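Local structure of SnoaL-like domain-containing protein (Silicibacter pomeroyi, 3FLJ) at residues Ser76-Arg81 / Phe94-Gly99; Trp90-Gln95 / Asp107-Asn112. The protein is of unknown function but has the cystatin-like fold of the SnoaL-like family, whose curved sheet and helices probably enclose a pocket for a small molecule. All blocks are in the same frame, centred on the assembly; numbering follows the deposited sequence.

Contact 1. Residues Ser76-Arg81 / Phe94-Gly99; sequences SEFRYR and FQCKVG
Ser76-Arg81 and Phe94-Gly99 pair antiparallel, the axes of strands 78-81 and 94-98 running at 159°; two hydrogen-bonded pairs, Ser76 with Lys97 and Arg79 with Gln95, bracket a beta bulge where the register slips by one residue. Glu77, at the corner of the chain with positive phi, sits in this bulge, and Glu77 O accepts from Arg79 NH1 at 3.2 Å, the bond lying in both the carbonyl and the guanidinium planes. That bond helps hold the Arg79 guanidinium flat over the Gln95 side chain, the guanidinium and amide planes 27° apart. Gln95 OE1 accepts from Arg81 NH1 at 2.9 Å, but the bond is clearly bent and the donor stands above the amide plane. Arg81 also forms salt bridges with Glu93 and with Glu121 of the second subunit. On the other face, Phe78, its CG anti to the backbone N (chi1 -173°), reaches across so that CE2 lies over the Phe94 ring, 3.3 Å from CD1; the rings are nearly parallel but slid apart. Tyr80 CD1 packs on Phe94 CB at 3.8 Å, while its hydroxyl bonds to Asp107. At the strand end, a water accepts from Ser76 OG and Gly99 N, and another donates to Ser76 OG and Gly99 O. The chemistry is thus split by face: aromatic rings on one, a stacked arginine-glutamine pair beside a dimer-bridging arginine on the other.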
loop_
_atom_site.group_PDB
_atom_site.type_symbol
_atom_site.label_atom_id
_atom_site.label_comp_id
_atom_site.label_asym_id
_atom_site.label_seq_id
_atom_site.Cartn_x
_atom_site.Cartn_y
_atom_site.Cartn_z
ATOM N N SER A 76 16.825 -2.275 -3.530
ATOM C CA SER A 76 17.510 -2.884 -4.668
ATOM C C SER A 76 16.460 -3.594 -5.517
ATOM O O SER A 76 15.362 -3.891 -5.029
ATOM C CB SER A 76 18.587 -3.863 -4.206
ATOM O OG SER A 76 18.059 -4.821 -3.317
ATOM N N GLU A 77 16.803 -3.842 -6.784
ATOM C CA GLU A 77 15.922 -4.493 -7.759
ATOM C C GLU A 77 14.553 -3.777 -7.840
ATOM O O GLU A 77 13.515 -4.418 -7.915
ATOM C CB GLU A 77 15.758 -5.992 -7.416
ATOM C CG GLU A 77 17.081 -6.770 -7.285
ATOM C CD GLU A 77 16.916 -8.297 -7.107
ATOM O OE1 GLU A 77 15.786 -8.840 -7.232
ATOM O OE2 GLU A 77 17.949 -8.971 -6.849
ATOM N N PHE A 78 14.573 -2.443 -7.789
ATOM C CA PHE A 78 13.351 -1.655 -7.731
ATOM C C PHE A 78 12.732 -1.520 -9.114
ATOM O O PHE A 78 13.430 -1.244 -10.093
ATOM C CB PHE A 78 13.618 -0.258 -7.141
ATOM C CG PHE A 78 12.368 0.553 -6.903
ATOM C CD1 PHE A 78 11.763 1.277 -7.951
ATOM C CD2 PHE A 78 11.771 0.582 -5.641
ATOM C CE1 PHE A 78 10.585 2.010 -7.740
ATOM C CE2 PHE A 78 10.605 1.325 -5.410
ATOM C CZ PHE A 78 10.004 2.039 -6.467
ATOM N N ARG A 79 11.415 -1.701 -9.177
ATOM C CA ARG A 79 10.645 -1.401 -10.386
ATOM C C ARG A 79 9.176 -1.219 -10.054
ATOM O O ARG A 79 8.646 -1.904 -9.166
ATOM C CB ARG A 79 10.810 -2.440 -11.520
ATOM C CG ARG A 79 10.129 -3.803 -11.386
ATOM C CD ARG A 79 10.726 -4.628 -10.282
ATOM N NE ARG A 79 10.128 -5.965 -10.224
ATOM C CZ ARG A 79 10.602 -6.998 -9.516
ATOM N NH1 ARG A 79 11.684 -6.886 -8.738
ATOM N NH2 ARG A 79 9.961 -8.167 -9.569
ATOM N N TYR A 80 8.534 -0.303 -10.774
ATOM C CA TYR A 80 7.089 -0.136 -10.678
ATOM C C TYR A 80 6.446 -1.274 -11.472
ATOM O O TYR A 80 7.042 -1.768 -12.433
ATOM C CB TYR A 80 6.637 1.241 -11.171
ATOM C CG TYR A 80 7.011 2.335 -10.201
ATOM C CD1 TYR A 80 6.293 2.498 -9.013
ATOM C CD2 TYR A 80 8.077 3.219 -10.459
ATOM C CE1 TYR A 80 6.619 3.511 -8.082
ATOM C CE2 TYR A 80 8.404 4.255 -9.536
ATOM C CZ TYR A 80 7.666 4.388 -8.355
ATOM O OH TYR A 80 7.972 5.366 -7.454
ATOM N N ARG A 81 5.279 -1.724 -11.008
ATOM C CA ARG A 81 4.482 -2.779 -11.651
ATOM C C ARG A 81 3.255 -2.181 -12.312
ATOM O O ARG A 81 3.025 -2.417 -13.495
ATOM C CB ARG A 81 4.082 -3.847 -10.639
ATOM C CG ARG A 81 5.305 -4.491 -9.997
ATOM C CD ARG A 81 5.030 -5.826 -9.369
ATOM N NE ARG A 81 3.981 -5.800 -8.336
ATOM C CZ ARG A 81 3.715 -6.810 -7.495
ATOM N NH1 ARG A 81 4.437 -7.933 -7.481
ATOM N NH2 ARG A 81 2.725 -6.694 -6.627
ATOM N N PHE A 94 4.855 -0.871 -6.659
ATOM C CA PHE A 94 6.230 -1.313 -6.928
ATOM C C PHE A 94 6.605 -2.598 -6.200
ATOM O O PHE A 94 5.921 -3.004 -5.253
ATOM C CB PHE A 94 7.230 -0.204 -6.567
ATOM C CG PHE A 94 7.257 0.177 -5.098
ATOM C CD1 PHE A 94 8.084 -0.509 -4.194
ATOM C CD2 PHE A 94 6.489 1.242 -4.624
ATOM C CE1 PHE A 94 8.134 -0.149 -2.824
ATOM C CE2 PHE A 94 6.533 1.626 -3.259
ATOM C CZ PHE A 94 7.355 0.925 -2.357
ATOM N N GLN A 95 7.677 -3.222 -6.687
ATOM C CA GLN A 95 8.320 -4.375 -6.064
ATOM C C GLN A 95 9.823 -4.065 -5.965
ATOM O O GLN A 95 10.392 -3.391 -6.835
ATOM C CB GLN A 95 8.071 -5.650 -6.853
ATOM C CG GLN A 95 8.519 -6.927 -6.112
ATOM C CD GLN A 95 8.154 -8.221 -6.818
ATOM O OE1 GLN A 95 7.356 -8.239 -7.756
ATOM N NE2 GLN A 95 8.747 -9.323 -6.365
ATOM N N CYS A 96 10.447 -4.537 -4.890
ATOM C CA CYS A 96 11.884 -4.347 -4.652
ATOM C C CYS A 96 12.359 -5.327 -3.578
ATOM O O CYS A 96 11.605 -6.244 -3.184
ATOM C CB CYS A 96 12.168 -2.884 -4.235
ATOM S SG CYS A 96 11.362 -2.407 -2.728
ATOM N N LYS A 97 13.627 -5.196 -3.196
ATOM C CA LYS A 97 14.193 -5.929 -2.068
ATOM C C LYS A 97 14.879 -4.966 -1.093
ATOM O O LYS A 97 15.296 -3.863 -1.484
ATOM C CB LYS A 97 15.184 -7.010 -2.528
ATOM C CG LYS A 97 14.627 -7.964 -3.569
ATOM C CD LYS A 97 15.527 -9.157 -3.880
ATOM C CE LYS A 97 15.516 -10.194 -2.765
ATOM N NZ LYS A 97 16.182 -11.485 -3.136
ATOM N N VAL A 98 14.914 -5.374 0.179
ATOM C CA VAL A 98 15.682 -4.716 1.244
ATOM C C VAL A 98 16.643 -5.839 1.646
ATOM O O VAL A 98 16.246 -6.777 2.361
ATOM C CB VAL A 98 14.803 -4.220 2.408
ATOM C CG1 VAL A 98 15.664 -3.617 3.505
ATOM C CG2 VAL A 98 13.801 -3.200 1.906
ATOM N N GLY A 99 17.872 -5.772 1.116
ATOM C CA GLY A 99 18.863 -6.823 1.285
ATOM C C GLY A 99 18.365 -8.045 0.526
ATOM O O GLY A 99 18.050 -7.947 -0.667
HETATM O O HOH W 1 18.524 -3.759 -0.890
HETATM O O HOH W 2 19.272 -7.246 -2.997
#

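Contact 2. Residues Trp90-Gln95 / Asp107-Asn112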
loop_
_atom_site.group_PDB
_atom_site.type_symbol
_atom_site.label_atom_id
_atom_site.label_comp_id
_atom_site.label_asym_id
_atom_site.label_seq_id
_atom_site.Cartn_x
_atom_site.Cartn_y
_atom_site.Cartn_z
ATOM N N TRP A 90 -3.104 9.397 -7.602
ATOM C CA TRP A 90 -2.360 8.253 -8.172
ATOM C C TRP A 90 -1.864 7.246 -7.135
ATOM O O TRP A 90 -1.603 7.613 -5.990
ATOM C CB TRP A 90 -1.153 8.759 -8.978
ATOM C CG TRP A 90 -1.545 9.603 -10.145
ATOM C CD1 TRP A 90 -1.763 10.937 -10.142
ATOM C CD2 TRP A 90 -1.819 9.150 -11.471
ATOM N NE1 TRP A 90 -2.141 11.359 -11.389
ATOM C CE2 TRP A 90 -2.192 10.288 -12.232
ATOM C CE3 TRP A 90 -1.774 7.897 -12.100
ATOM C CZ2 TRP A 90 -2.512 10.216 -13.596
ATOM C CZ3 TRP A 90 -2.101 7.815 -13.459
ATOM C CH2 TRP A 90 -2.452 8.974 -14.194
ATOM N N ALA A 91 -1.755 5.983 -7.562
ATOM C CA ALA A 91 -1.222 4.874 -6.752
ATOM C C ALA A 91 -0.217 4.144 -7.650
ATOM O O ALA A 91 -0.621 3.573 -8.673
ATOM C CB ALA A 91 -2.347 3.941 -6.323
ATOM N N LEU A 92 1.075 4.248 -7.324
ATOM C CA LEU A 92 2.151 3.606 -8.087
ATOM C C LEU A 92 2.637 2.384 -7.298
ATOM O O LEU A 92 3.337 2.510 -6.286
ATOM C CB LEU A 92 3.313 4.557 -8.377
ATOM C CG LEU A 92 3.075 5.772 -9.274
ATOM C CD1 LEU A 92 2.286 6.841 -8.558
ATOM C CD2 LEU A 92 4.422 6.349 -9.809
ATOM N N GLU A 93 2.256 1.208 -7.786
ATOM C CA GLU A 93 2.615 -0.070 -7.182
ATOM C C GLU A 93 4.019 -0.464 -7.618
ATOM O O GLU A 93 4.307 -0.435 -8.808
ATOM C CB GLU A 93 1.609 -1.134 -7.613
ATOM C CG GLU A 93 1.856 -2.564 -7.162
ATOM C CD GLU A 93 0.890 -3.501 -7.847
ATOM O OE1 GLU A 93 -0.276 -3.129 -8.004
ATOM O OE2 GLU A 93 1.284 -4.581 -8.261
ATOM N N PHE A 94 4.855 -0.871 -6.659
ATOM C CA PHE A 94 6.230 -1.313 -6.928
ATOM C C PHE A 94 6.605 -2.598 -6.200
ATOM O O PHE A 94 5.921 -3.004 -5.253
ATOM C CB PHE A 94 7.230 -0.204 -6.567
ATOM C CG PHE A 94 7.257 0.177 -5.098
ATOM C CD1 PHE A 94 8.084 -0.509 -4.194
ATOM C CD2 PHE A 94 6.489 1.242 -4.624
ATOM C CE1 PHE A 94 8.134 -0.149 -2.824
ATOM C CE2 PHE A 94 6.533 1.626 -3.259
ATOM C CZ PHE A 94 7.355 0.925 -2.357
ATOM N N GLN A 95 7.677 -3.222 -6.687
ATOM C CA GLN A 95 8.320 -4.375 -6.064
ATOM C C GLN A 95 9.823 -4.065 -5.965
ATOM O O GLN A 95 10.392 -3.391 -6.835
ATOM C CB GLN A 95 8.071 -5.650 -6.853
ATOM C CG GLN A 95 8.519 -6.927 -6.112
ATOM C CD GLN A 95 8.154 -8.221 -6.818
ATOM O OE1 GLN A 95 7.356 -8.239 -7.756
ATOM N NE2 GLN A 95 8.747 -9.323 -6.365
ATOM N N ASP A 107 3.194 3.844 -3.702
ATOM C CA ASP A 107 3.396 5.282 -3.479
ATOM C C ASP A 107 2.037 5.931 -3.748
ATOM O O ASP A 107 1.577 5.939 -4.895
ATOM C CB ASP A 107 4.452 5.868 -4.437
ATOM C CG ASP A 107 5.846 5.276 -4.230
ATOM O OD1 ASP A 107 6.214 4.935 -3.082
ATOM O OD2 ASP A 107 6.595 5.198 -5.222
ATOM N N LEU A 108 1.391 6.446 -2.698
ATOM C CA LEU A 108 0.095 7.137 -2.806
ATOM C C LEU A 108 0.411 8.612 -3.006
ATOM O O LEU A 108 0.909 9.267 -2.081
ATOM C CB LEU A 108 -0.771 6.918 -1.568
ATOM C CG LEU A 108 -1.256 5.483 -1.344
ATOM C CD1 LEU A 108 -1.787 5.299 0.087
ATOM C CD2 LEU A 108 -2.311 5.096 -2.403
ATOM N N ILE A 109 0.111 9.123 -4.202
ATOM C CA ILE A 109 0.452 10.490 -4.600
ATOM C C ILE A 109 -0.781 11.348 -4.801
ATOM O O ILE A 109 -1.723 10.910 -5.463
ATOM C CB ILE A 109 1.291 10.495 -5.907
ATOM C CG1 ILE A 109 2.598 9.699 -5.738
ATOM C CG2 ILE A 109 1.613 11.935 -6.381
ATOM C CD1 ILE A 109 3.581 10.193 -4.668
ATOM N N THR A 110 -0.752 12.550 -4.216
ATOM C CA THR A 110 -1.757 13.594 -4.419
ATOM C C THR A 110 -1.001 14.791 -4.997
ATOM O O THR A 110 -0.054 15.288 -4.364
ATOM C CB THR A 110 -2.473 14.004 -3.132
ATOM O OG1 THR A 110 -2.904 12.824 -2.440
ATOM C CG2 THR A 110 -3.691 14.888 -3.457
ATOM N N LEU A 111 -1.390 15.219 -6.202
ATOM C CA LEU A 111 -0.786 16.380 -6.865
ATOM C C LEU A 111 -1.588 17.632 -6.521
ATOM O O LEU A 111 -2.791 17.548 -6.247
ATOM C CB LEU A 111 -0.724 16.197 -8.390
ATOM C CG LEU A 111 0.017 14.948 -8.912
ATOM C CD1 LEU A 111 -0.126 14.828 -10.441
ATOM C CD2 LEU A 111 1.490 14.934 -8.501
ATOM N N ASN A 112 -0.911 18.779 -6.514
ATOM C CA ASN A 112 -1.560 20.102 -6.297
ATOM C C ASN A 112 -1.951 20.705 -7.662
ATOM O O ASN A 112 -1.666 20.075 -8.694
ATOM C CB ASN A 112 -0.683 21.036 -5.425
ATOM C CG ASN A 112 0.671 21.398 -6.051
ATOM O OD1 ASN A 112 0.888 21.300 -7.260
ATOM N ND2 ASN A 112 1.588 21.829 -5.201
#
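The beta hairpin of strands 89-98 and 101-111, in the curved sheet of the cystatin-like fold, brings Trp90-Gln95 against Asp107-Asn112, with the strand axes at 155°. Two hydrogen-bonded pairs, Trp90 with Ile109 and Leu92 with Asp107, flank the non-hydrogen-bonded pair of Ala91 and Leu108; the bonds from Leu92 N to Asp107 O (3.0 Å) and from Asp107 N to Leu92 O (2.9 Å) fix the Asp107 end. Leu92 CD1 meets Ile109 CG1 at 4.0 Å on the face covered by helix 22-31, while Ala91 CB touches Leu108 CD2 (4.1 Å) on the face that packs on the second subunit. Asp107, its CG beside the backbone N (chi1 -64°), sets OD1 3.3 Å from Phe94 CE2, with the ring and carboxylate planes 36° apart. OD2 is hydrogen-bonded to the Tyr80 hydroxyl, and an unidentified molecule, probably from the crystallisation liquor, lies near, consistent with a pocket. With an alanine here instead of Asp107, the Tyr80 hydroxyl would probably lose its carboxylate partner and a gap would open beside the Phe94 ring. Backbone bonds and aliphatic contacts thus lead up to a buried carboxylate that meets an aromatic ring and a tyrosine hydroxyl.

Overall arrangement
Strand 89-98 serves both contacts, pairing with strand 78-86 in contact 1 and strand 101-111 in contact 2; Phe94 and Gln95 belong to both. Contact 1 lies nearer the surface, about 13 Å from the chain centre, and mixes arginines and waters with aromatic rings; contact 2, at about 9 Å and with every touching residue buried, is largely apolar apart from the Asp107 carboxylate. They meet directly: Tyr80 OH is 2.6 Å from Asp107 OD2, a probable hydrogen bond, and Arg81 NE forms a salt bridge with Glu93 OE2 at 3.0 Å. Both reach the second subunit, contact 1 by an Arg81 salt bridge and Gln95 packing, contact 2 by Ala91 packing on its counterpart and a hydrogen bond to Ile109 O.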